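Local coordinates for protein putative glycerophosphodiester phosphodiesterase (Galdieria sulphuraria, PDB 2O55) that is of unconfirmed function but belongs to the glycerophosphodiester phosphodiesterase family, whose members are built on a TIM barrel, at residues 12-17 with 218-224; 33-38 with 105-109; 45-51 with 73-78. All coordinates share one frame; numbering follows the deposited sequence.

Overall arrangement
Three contacts lie one within another along this TIM-barrel chain. From the N terminus, residues 12-17 leave strand 8-12 and open the widest loop, which contact 1 closes some 200 residues later at 218-224, joining the loops after strands 8-12 and 214-218. Inside it, contact 2 brings the last turn of helix 26-34 and the loop after it, residues 33-38, against 105-109, just ahead of strand 110-115. Innermost is contact 3, where the end of strand 39-46 and the turn after it, residues 45-51, meet 73-78, which lead into helix 78-81. None touch: nearest atoms are about 5 Å apart for contacts 1 and 2 and about 17 Å for 2 and 3.

Contact 1: 12-17 with 218-224; sequences HRGVGK and WMPWIFD. With SO4 (sulfate ion), chain B.
At the carboxy-terminal ends of the TIM-barrel strands, where the active sites of this fold lie, the loops after strands 8-12 and 214-218 meet as Arg13 and Lys17 enclose the indole of Trp221. The guanidinium of Arg13 lies flat on one face of the indole, the planes only 10° apart, with Arg13 NH1 3.3 Å from Trp221 CD2. Over the opposite face comes the aliphatic part of Lys17, whose CG makes a CH-pi contact and stands 3.6 Å from Trp221 CZ2. With CG anti to its backbone N (chi1 -161°), the Trp221 ring lies in this slot. The same ring directs its edge at the face of the His12 imidazole, their planes nearly perpendicular, and His12 also packs obliquely against Trp218, completing an aromatic cluster.

Beyond the ring the Lys17 chain bends, carrying its amine to two acceptors. Lys17 NZ donates to Trp221 O at 2.9 Å, nearly in line with the carbonyl bond, and forms a salt bridge with Asp224 OD1 at 2.8 Å whose hydrogen-bond geometry is weak. Tyr245 OH also bonds Asp224 OD1, while His12 ND1 is held by Asn244 and Arg13 NH1 by Glu23.

A sulfate ion, probably from the crystallisation liquor, sits in the pocket between the loops and is bonded by His56 as well. Arg13 NH2 donates a hydrogen bond to sulfate O3 at 2.8 Å, the sulfate lying at the guanidinium edge, so that stacking and anion binding use different sides of one group. Glu23 and Trp221 together probably limit the rotation of that group. From the other loop, Trp218 NE1 donates to sulfate O1 over 2.9 Å, almost straight at 173°.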
loop_
_atom_site.group_PDB
_atom_site.type_symbol
_atom_site.label_atom_id
_atom_site.label_comp_id
_atom_site.label_asym_id
_atom_site.label_seq_id
_atom_site.Cartn_x
_atom_site.Cartn_y
_atom_site.Cartn_z
ATOM N N HIS A 12 -6.832 -2.797 -1.768
ATOM C CA HIS A 12 -5.716 -2.730 -2.698
ATOM C C HIS A 12 -5.965 -1.674 -3.773
ATOM O O HIS A 12 -6.885 -1.796 -4.575
ATOM C CB HIS A 12 -5.423 -4.098 -3.330
ATOM C CG HIS A 12 -4.030 -4.216 -3.892
ATOM N ND1 HIS A 12 -3.545 -5.379 -4.458
ATOM C CD2 HIS A 12 -3.013 -3.320 -3.955
ATOM C CE1 HIS A 12 -2.300 -5.190 -4.858
ATOM N NE2 HIS A 12 -1.953 -3.949 -4.565
ATOM N N ARG A 13 -5.134 -0.632 -3.761
ATOM C CA ARG A 13 -5.272 0.531 -4.637
ATOM C C ARG A 13 -6.662 1.156 -4.565
ATOM O O ARG A 13 -7.135 1.766 -5.523
ATOM C CB ARG A 13 -4.868 0.170 -6.070
ATOM C CG ARG A 13 -3.449 -0.335 -6.167
ATOM C CD ARG A 13 -3.085 -0.585 -7.590
ATOM N NE ARG A 13 -2.056 -1.612 -7.687
ATOM C CZ ARG A 13 -1.764 -2.283 -8.798
ATOM N NH1 ARG A 13 -2.441 -2.031 -9.900
ATOM N NH2 ARG A 13 -0.806 -3.210 -8.806
ATOM N N GLY A 14 -7.297 1.004 -3.405
ATOM C CA GLY A 14 -8.675 1.427 -3.178
ATOM C C GLY A 14 -9.644 0.254 -3.226
ATOM O O GLY A 14 -9.476 -0.749 -2.527
ATOM N N VAL A 15 -10.673 0.379 -4.054
ATOM C CA VAL A 15 -11.680 -0.660 -4.179
ATOM C C VAL A 15 -11.112 -1.813 -4.978
ATOM O O VAL A 15 -11.832 -2.725 -5.377
ATOM C CB VAL A 15 -12.927 -0.153 -4.901
ATOM C CG1 VAL A 15 -13.536 1.006 -4.149
ATOM C CG2 VAL A 15 -12.587 0.227 -6.343
ATOM N N GLY A 16 -9.814 -1.761 -5.232
ATOM C CA GLY A 16 -9.141 -2.861 -5.911
ATOM C C GLY A 16 -9.759 -3.161 -7.257
ATOM O O GLY A 16 -10.093 -2.238 -8.006
ATOM N N LYS A 17 -9.923 -4.455 -7.544
ATOM C CA LYS A 17 -10.428 -4.926 -8.844
ATOM C C LYS A 17 -11.959 -4.999 -8.917
ATOM O O LYS A 17 -12.503 -5.576 -9.859
ATOM C CB LYS A 17 -9.789 -6.274 -9.238
ATOM C CG LYS A 17 -8.423 -6.126 -9.887
ATOM C CD LYS A 17 -7.706 -7.443 -10.062
ATOM C CE LYS A 17 -7.843 -7.964 -11.457
ATOM N NZ LYS A 17 -6.936 -9.129 -11.628
ATOM N N TRP A 218 -0.664 -10.295 0.894
ATOM C CA TRP A 218 -0.654 -9.403 -0.243
ATOM C C TRP A 218 -1.159 -10.173 -1.466
ATOM O O TRP A 218 -0.622 -11.238 -1.802
ATOM C CB TRP A 218 0.773 -8.875 -0.445
ATOM C CG TRP A 218 0.936 -7.937 -1.591
ATOM C CD1 TRP A 218 1.064 -8.263 -2.919
ATOM C CD2 TRP A 218 1.017 -6.508 -1.521
ATOM N NE1 TRP A 218 1.221 -7.125 -3.674
ATOM C CE2 TRP A 218 1.197 -6.035 -2.842
ATOM C CE3 TRP A 218 0.966 -5.576 -0.466
ATOM C CZ2 TRP A 218 1.312 -4.674 -3.137
ATOM C CZ3 TRP A 218 1.091 -4.213 -0.767
ATOM C CH2 TRP A 218 1.257 -3.784 -2.086
HETATM N N MSE A 219 -2.207 -9.654 -2.116
HETATM C CA MSE A 219 -2.660 -10.230 -3.396
HETATM C C MSE A 219 -2.125 -9.393 -4.558
HETATM O O MSE A 219 -2.481 -8.233 -4.690
HETATM C CB MSE A 219 -4.190 -10.327 -3.467
HETATM C CG MSE A 219 -4.855 -10.951 -2.246
HETATM SE SE MSE A 219 -4.442 -12.830 -1.981
HETATM C CE MSE A 219 -5.752 -13.198 -0.639
ATOM N N PRO A 220 -1.261 -9.979 -5.408
ATOM C CA PRO A 220 -0.809 -9.193 -6.553
ATOM C C PRO A 220 -2.002 -8.760 -7.380
ATOM O O PRO A 220 -3.059 -9.373 -7.314
ATOM C CB PRO A 220 0.028 -10.186 -7.359
ATOM C CG PRO A 220 0.417 -11.245 -6.414
ATOM C CD PRO A 220 -0.681 -11.337 -5.404
ATOM N N TRP A 221 -1.844 -7.706 -8.155
ATOM C CA TRP A 221 -2.927 -7.287 -8.994
ATOM C C TRP A 221 -3.319 -8.425 -9.955
ATOM O O TRP A 221 -4.511 -8.668 -10.201
ATOM C CB TRP A 221 -2.516 -6.032 -9.746
ATOM C CG TRP A 221 -3.656 -5.264 -10.291
ATOM C CD1 TRP A 221 -4.040 -5.191 -11.600
ATOM C CD2 TRP A 221 -4.577 -4.460 -9.550
ATOM N NE1 TRP A 221 -5.145 -4.386 -11.722
ATOM C CE2 TRP A 221 -5.497 -3.920 -10.477
ATOM C CE3 TRP A 221 -4.721 -4.147 -8.192
ATOM C CZ2 TRP A 221 -6.549 -3.070 -10.088
ATOM C CZ3 TRP A 221 -5.777 -3.300 -7.804
ATOM C CH2 TRP A 221 -6.672 -2.777 -8.753
ATOM N N ILE A 222 -2.320 -9.149 -10.466
ATOM C CA ILE A 222 -2.562 -10.272 -11.395
ATOM C C ILE A 222 -3.612 -11.286 -10.893
ATOM O O ILE A 222 -4.247 -11.959 -11.692
ATOM C CB ILE A 222 -1.216 -11.015 -11.836
ATOM C CG1 ILE A 222 -1.447 -11.904 -13.076
ATOM C CG2 ILE A 222 -0.592 -11.816 -10.674
ATOM C CD1 ILE A 222 -0.170 -12.559 -13.669
ATOM N N PHE A 223 -3.800 -11.362 -9.583
ATOM C CA PHE A 223 -4.465 -12.487 -8.955
ATOM C C PHE A 223 -5.840 -12.097 -8.473
ATOM O O PHE A 223 -5.957 -11.188 -7.665
ATOM C CB PHE A 223 -3.619 -12.941 -7.764
ATOM C CG PHE A 223 -4.181 -14.120 -7.016
ATOM C CD1 PHE A 223 -4.121 -15.403 -7.561
ATOM C CD2 PHE A 223 -4.744 -13.948 -5.746
ATOM C CE1 PHE A 223 -4.630 -16.486 -6.865
ATOM C CE2 PHE A 223 -5.252 -15.019 -5.041
ATOM C CZ PHE A 223 -5.204 -16.286 -5.597
ATOM N N ASP A 224 -6.879 -12.780 -8.953
ATOM C CA ASP A 224 -8.230 -12.484 -8.494
ATOM C C ASP A 224 -8.562 -13.323 -7.272
ATOM O O ASP A 224 -9.006 -14.462 -7.396
ATOM C CB ASP A 224 -9.263 -12.732 -9.599
ATOM C CG ASP A 224 -9.201 -11.691 -10.727
ATOM O OD1 ASP A 224 -9.108 -10.469 -10.439
ATOM O OD2 ASP A 224 -9.279 -12.114 -11.910
HETATM S S SO4 B . 1.280 -5.532 -7.161
HETATM O O1 SO4 B . 1.531 -6.820 -6.541
HETATM O O2 SO4 B . 1.251 -5.763 -8.590
HETATM O O3 SO4 B . -0.042 -5.074 -6.790
HETATM O O4 SO4 B . 2.253 -4.506 -6.772
#

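Contact 2: 33-38 with 105-109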
loop_
_atom_site.group_PDB
_atom_site.type_symbol
_atom_site.label_atom_id
_atom_site.label_comp_id
_atom_site.label_asym_id
_atom_site.label_seq_id
_atom_site.Cartn_x
_atom_site.Cartn_y
_atom_site.Cartn_z
HETATM N N MSE A 33 -14.117 4.282 2.185
HETATM C CA MSE A 33 -14.530 4.823 3.472
HETATM C C MSE A 33 -16.024 4.611 3.622
HETATM O O MSE A 33 -16.457 3.911 4.522
HETATM C CB MSE A 33 -14.130 6.289 3.604
HETATM C CG MSE A 33 -12.653 6.503 3.337
HETATM SE SE MSE A 33 -12.192 8.355 3.007
HETATM C CE MSE A 33 -11.878 8.854 4.893
ATOM N N GLU A 34 -16.799 5.182 2.707
ATOM C CA GLU A 34 -18.226 4.924 2.622
ATOM C C GLU A 34 -18.639 3.483 2.968
ATOM O O GLU A 34 -19.541 3.274 3.768
ATOM C CB GLU A 34 -18.713 5.261 1.225
ATOM C CG GLU A 34 -18.903 6.728 0.968
ATOM C CD GLU A 34 -19.614 6.966 -0.341
ATOM O OE1 GLU A 34 -19.863 5.995 -1.092
ATOM O OE2 GLU A 34 -19.931 8.129 -0.629
ATOM N N ARG A 35 -17.988 2.492 2.364
ATOM C CA ARG A 35 -18.307 1.075 2.622
ATOM C C ARG A 35 -17.710 0.599 3.951
ATOM O O ARG A 35 -17.708 -0.594 4.254
ATOM C CB ARG A 35 -17.798 0.211 1.468
ATOM C CG ARG A 35 -18.338 0.632 0.115
ATOM C CD ARG A 35 -19.570 -0.153 -0.225
ATOM N NE ARG A 35 -20.231 0.308 -1.440
ATOM C CZ ARG A 35 -20.515 -0.478 -2.471
ATOM N NH1 ARG A 35 -20.187 -1.763 -2.439
ATOM N NH2 ARG A 35 -21.134 0.020 -3.527
ATOM N N ASN A 36 -17.201 1.563 4.719
ATOM C CA ASN A 36 -16.589 1.356 6.038
ATOM C C ASN A 36 -15.421 0.316 6.070
ATOM O O ASN A 36 -15.348 -0.519 6.983
ATOM C CB ASN A 36 -17.675 1.118 7.135
ATOM C CG ASN A 36 -18.651 2.355 7.350
ATOM O OD1 ASN A 36 -18.216 3.447 7.704
ATOM N ND2 ASN A 36 -19.967 2.136 7.183
ATOM N N ILE A 37 -14.506 0.382 5.089
ATOM C CA ILE A 37 -13.326 -0.527 5.073
ATOM C C ILE A 37 -12.023 0.098 5.646
ATOM O O ILE A 37 -11.524 1.086 5.138
ATOM C CB ILE A 37 -13.083 -1.286 3.688
ATOM C CG1 ILE A 37 -12.251 -0.465 2.733
ATOM C CG2 ILE A 37 -14.385 -1.774 2.989
ATOM C CD1 ILE A 37 -11.224 -1.304 2.070
ATOM N N PRO A 38 -11.457 -0.518 6.692
ATOM C CA PRO A 38 -10.623 0.235 7.627
ATOM C C PRO A 38 -9.297 0.741 7.093
ATOM O O PRO A 38 -8.777 1.713 7.633
ATOM C CB PRO A 38 -10.392 -0.760 8.774
ATOM C CG PRO A 38 -10.541 -2.069 8.167
ATOM C CD PRO A 38 -11.526 -1.947 7.042
ATOM N N GLN A 105 -13.813 14.255 5.557
ATOM C CA GLN A 105 -14.538 13.060 6.001
ATOM C C GLN A 105 -14.444 12.906 7.544
ATOM O O GLN A 105 -13.738 13.675 8.197
ATOM C CB GLN A 105 -13.957 11.845 5.257
ATOM C CG GLN A 105 -14.132 10.505 5.934
ATOM C CD GLN A 105 -15.520 9.890 5.702
ATOM O OE1 GLN A 105 -15.795 9.368 4.619
ATOM N NE2 GLN A 105 -16.390 9.937 6.724
ATOM N N LYS A 106 -15.173 11.943 8.123
ATOM C CA LYS A 106 -15.022 11.583 9.547
ATOM C C LYS A 106 -14.576 10.119 9.872
ATOM O O LYS A 106 -14.309 9.780 11.030
ATOM C CB LYS A 106 -16.285 11.955 10.322
ATOM C CG LYS A 106 -16.466 13.436 10.474
ATOM C CD LYS A 106 -16.756 13.753 11.926
ATOM C CE LYS A 106 -17.183 15.194 12.141
ATOM N NZ LYS A 106 -18.659 15.305 12.090
ATOM N N PHE A 107 -14.484 9.271 8.854
ATOM C CA PHE A 107 -14.061 7.879 9.007
ATOM C C PHE A 107 -12.551 7.768 9.255
ATOM O O PHE A 107 -11.734 8.285 8.479
ATOM C CB PHE A 107 -14.460 7.103 7.752
ATOM C CG PHE A 107 -14.167 5.646 7.818
ATOM C CD1 PHE A 107 -15.036 4.778 8.458
ATOM C CD2 PHE A 107 -13.036 5.129 7.225
ATOM C CE1 PHE A 107 -14.776 3.418 8.528
ATOM C CE2 PHE A 107 -12.761 3.754 7.281
ATOM C CZ PHE A 107 -13.637 2.903 7.939
ATOM N N ASN A 108 -12.187 7.097 10.339
ATOM C CA ASN A 108 -10.791 6.874 10.689
ATOM C C ASN A 108 -10.066 5.855 9.768
ATOM O O ASN A 108 -9.519 4.839 10.210
ATOM C CB ASN A 108 -10.694 6.489 12.167
ATOM C CG ASN A 108 -9.276 6.561 12.707
ATOM O OD1 ASN A 108 -8.515 7.464 12.390
ATOM N ND2 ASN A 108 -8.921 5.597 13.536
ATOM N N LEU A 109 -10.069 6.129 8.467
ATOM C CA LEU A 109 -9.263 5.372 7.521
ATOM C C LEU A 109 -7.801 5.457 7.909
ATOM O O LEU A 109 -7.306 6.524 8.271
ATOM C CB LEU A 109 -9.407 5.949 6.115
ATOM C CG LEU A 109 -8.724 5.205 4.959
ATOM C CD1 LEU A 109 -9.361 3.837 4.751
ATOM C CD2 LEU A 109 -8.811 6.021 3.688
#
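Phe107 points its ring into the bend of chain 33-38, so that the last turn of helix 26-34 and the loop after it curve round the ring. With CG anti to the backbone N (chi1 -176°), the ring is carried across the gap and one face comes beneath Met33 O, which stands 4.2 Å above the ring plane, over its centre. The ring's edge is directed at Pro38, with Phe107 CZ 4.0 Å from Pro38 CA. On the Asn36 flank the approach is oblique: Asn36 OD1 lies 3.5 Å from Phe107 CD1, the amide turned 42° from the ring plane.

This cradle is shaped by a Schellman motif that ends the helix. Asn36, at positive phi, is its C-prime residue, and Ile37 N bonds back to the carbonyl oxygen of the residue before Met33. The chain then turns through Ile37 into Pro38.

Met33, a selenomethionine, runs obliquely past the ring. Its CB meets Phe107 CD2 at 4.0 Å, after which the side chain continues to Leu109, which it crosses at about a right angle, with Met33 CG 3.9 Å from Leu109 CD2. The two methyls of Leu109 thus serve different neighbours: CD2 packs on Met33, whereas Leu109 CD1 lies 3.5 Å from Ile37 O and also abuts Pro38 O. Across the two segments the side chains meet by van der Waals contact, partly against backbone carbonyls.

In the TIM barrel it joins two helix-to-strand connections, those leading into the neighbouring parallel strands 39-46 and 110-115. Met33 and Leu109 both rest on Ile102 of helix 95-104, Ile37 packs against Pro246 and Phe247 at helix 246-253, and a backbone bond between Pro38 and Lys110 begins the pairing of the two strands.

Contact 3: 45-51 with 73-78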
loop_
_atom_site.group_PDB
_atom_site.type_symbol
_atom_site.label_atom_id
_atom_site.label_comp_id
_atom_site.label_asym_id
_atom_site.label_seq_id
_atom_site.Cartn_x
_atom_site.Cartn_y
_atom_site.Cartn_z
ATOM N N ARG A 45 4.598 7.628 -5.926
ATOM C CA ARG A 45 5.715 7.977 -6.812
ATOM C C ARG A 45 5.843 9.492 -6.859
ATOM O O ARG A 45 4.892 10.218 -6.530
ATOM C CB ARG A 45 5.544 7.409 -8.236
ATOM C CG ARG A 45 5.017 5.975 -8.321
ATOM C CD ARG A 45 4.916 5.463 -9.732
ATOM N NE ARG A 45 6.085 4.669 -10.070
ATOM C CZ ARG A 45 6.090 3.343 -10.190
ATOM N NH1 ARG A 45 4.974 2.648 -10.026
ATOM N NH2 ARG A 45 7.218 2.706 -10.487
ATOM N N VAL A 46 7.011 9.969 -7.277
ATOM C CA VAL A 46 7.287 11.407 -7.343
ATOM C C VAL A 46 7.358 11.898 -8.784
ATOM O O VAL A 46 8.105 11.342 -9.593
ATOM C CB VAL A 46 8.603 11.750 -6.611
ATOM C CG1 VAL A 46 9.107 13.167 -6.989
ATOM C CG2 VAL A 46 8.427 11.592 -5.101
ATOM N N CYS A 47 6.589 12.944 -9.086
ATOM C CA CYS A 47 6.525 13.520 -10.438
ATOM C C CYS A 47 7.540 14.628 -10.655
ATOM O O CYS A 47 8.151 15.105 -9.707
ATOM C CB CYS A 47 5.136 14.063 -10.712
ATOM S SG CYS A 47 4.708 15.501 -9.693
ATOM N N LYS A 48 7.694 15.042 -11.910
ATOM C CA LYS A 48 8.764 15.957 -12.322
ATOM C C LYS A 48 8.948 17.170 -11.397
ATOM O O LYS A 48 10.085 17.508 -11.057
ATOM C CB LYS A 48 8.566 16.405 -13.781
ATOM C CG LYS A 48 9.756 17.153 -14.451
ATOM C CD LYS A 48 11.058 16.312 -14.528
ATOM C CE LYS A 48 12.024 16.823 -15.611
ATOM N NZ LYS A 48 11.960 16.020 -16.875
ATOM N N THR A 49 7.842 17.792 -10.976
ATOM C CA THR A 49 7.892 19.076 -10.244
ATOM C C THR A 49 8.053 18.950 -8.720
ATOM O O THR A 49 7.958 19.938 -7.992
ATOM C CB THR A 49 6.694 20.026 -10.612
ATOM O OG1 THR A 49 5.529 19.249 -10.935
ATOM C CG2 THR A 49 7.067 20.952 -11.800
ATOM N N GLY A 50 8.286 17.731 -8.250
ATOM C CA GLY A 50 8.550 17.483 -6.831
ATOM C C GLY A 50 7.521 16.700 -6.018
ATOM O O GLY A 50 7.885 15.966 -5.096
ATOM N N GLU A 51 6.241 16.853 -6.340
ATOM C CA GLU A 51 5.194 16.380 -5.449
ATOM C C GLU A 51 4.911 14.890 -5.571
ATOM O O GLU A 51 5.207 14.256 -6.594
ATOM C CB GLU A 51 3.919 17.236 -5.550
ATOM C CG GLU A 51 3.506 17.643 -6.945
ATOM C CD GLU A 51 4.344 18.799 -7.546
ATOM O OE1 GLU A 51 4.168 19.972 -7.148
ATOM O OE2 GLU A 51 5.164 18.536 -8.452
ATOM N N ILE A 73 6.302 8.565 -14.409
ATOM C CA ILE A 73 5.771 9.697 -13.629
ATOM C C ILE A 73 6.798 10.798 -13.405
ATOM O O ILE A 73 6.470 11.982 -13.519
ATOM C CB ILE A 73 5.149 9.240 -12.289
ATOM C CG1 ILE A 73 3.700 8.841 -12.510
ATOM C CG2 ILE A 73 5.188 10.334 -11.230
ATOM C CD1 ILE A 73 3.555 7.469 -13.080
ATOM N N GLY A 74 8.038 10.396 -13.113
ATOM C CA GLY A 74 9.154 11.321 -12.912
ATOM C C GLY A 74 9.388 12.235 -14.097
ATOM O O GLY A 74 10.192 13.152 -14.023
ATOM N N ASP A 75 8.680 11.974 -15.191
ATOM C CA ASP A 75 8.780 12.778 -16.409
ATOM C C ASP A 75 7.820 13.965 -16.416
ATOM O O ASP A 75 8.043 14.933 -17.155
ATOM C CB ASP A 75 8.467 11.941 -17.662
ATOM C CG ASP A 75 9.458 10.822 -17.905
ATOM O OD1 ASP A 75 10.655 10.990 -17.597
ATOM O OD2 ASP A 75 9.029 9.771 -18.428
ATOM N N LEU A 76 6.749 13.895 -15.622
ATOM C CA LEU A 76 5.622 14.814 -15.816
ATOM C C LEU A 76 5.363 15.762 -14.649
ATOM O O LEU A 76 5.546 15.398 -13.479
ATOM C CB LEU A 76 4.339 14.043 -16.176
ATOM C CG LEU A 76 4.355 13.028 -17.329
ATOM C CD1 LEU A 76 3.018 12.311 -17.458
ATOM C CD2 LEU A 76 4.742 13.684 -18.645
ATOM N N SER A 77 4.940 16.981 -14.986
ATOM C CA SER A 77 4.532 17.966 -13.990
ATOM C C SER A 77 3.268 17.476 -13.305
ATOM O O SER A 77 2.596 16.566 -13.801
ATOM C CB SER A 77 4.256 19.326 -14.641
ATOM O OG SER A 77 2.901 19.440 -15.054
ATOM N N LEU A 78 2.940 18.101 -12.180
ATOM C CA LEU A 78 1.689 17.812 -11.480
ATOM C C LEU A 78 0.447 18.128 -12.333
ATOM O O LEU A 78 -0.514 17.341 -12.363
ATOM C CB LEU A 78 1.622 18.545 -10.128
ATOM C CG LEU A 78 0.414 18.223 -9.230
ATOM C CD1 LEU A 78 0.383 16.737 -8.885
ATOM C CD2 LEU A 78 0.363 19.094 -7.967
#
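A hairpin turn docks here against the entry to a short helix, at the periphery of the TIM barrel: Cys47, Lys48 and Thr49, just past strand 39-46, meet residues 73-78, which lead through a 3-10 segment into helix 78-81. The turn from Cys47 to Gly50 is of type I and, with Gly50 at positive phi and Cys47 N bonded to Glu51 O, it forms a type I turn with a G1 bulge, linking strand 39-46 to the antiparallel strand 52-54.

The backbones come close enough for Cys47 CA to make a CA-H...O contact with Ile73 O at 3.4 Å. Lys48 N then donates to Leu76 O at 2.7 Å, from 43° out of the carbonyl plane. Apolar groups fill in around these bonds. Ile73 CG2 packs on Cys47 CB at 3.8 Å, and Ile73 CD1 lies across Arg45 CD at 4.1 Å. Glu51, its CG set between backbone N and carbonyl carbon (chi1 42°), lays its methylene CG 3.6 Å from Leu78 CD2.

Ser77 is the N-cap of helix 78-81: its side chain caps a backbone N within the helix, and its own N bonds Glu80 OE1, as in a capping box. The next amide is taken by the hairpin, since Leu78 N donates to Thr49 OG1 at 3.1 Å. That hydroxyl is gripped twice, for Thr49 OG1 in turn donates to Glu51 OE2 at 2.6 Å, approaching from 36° above the carboxylate plane.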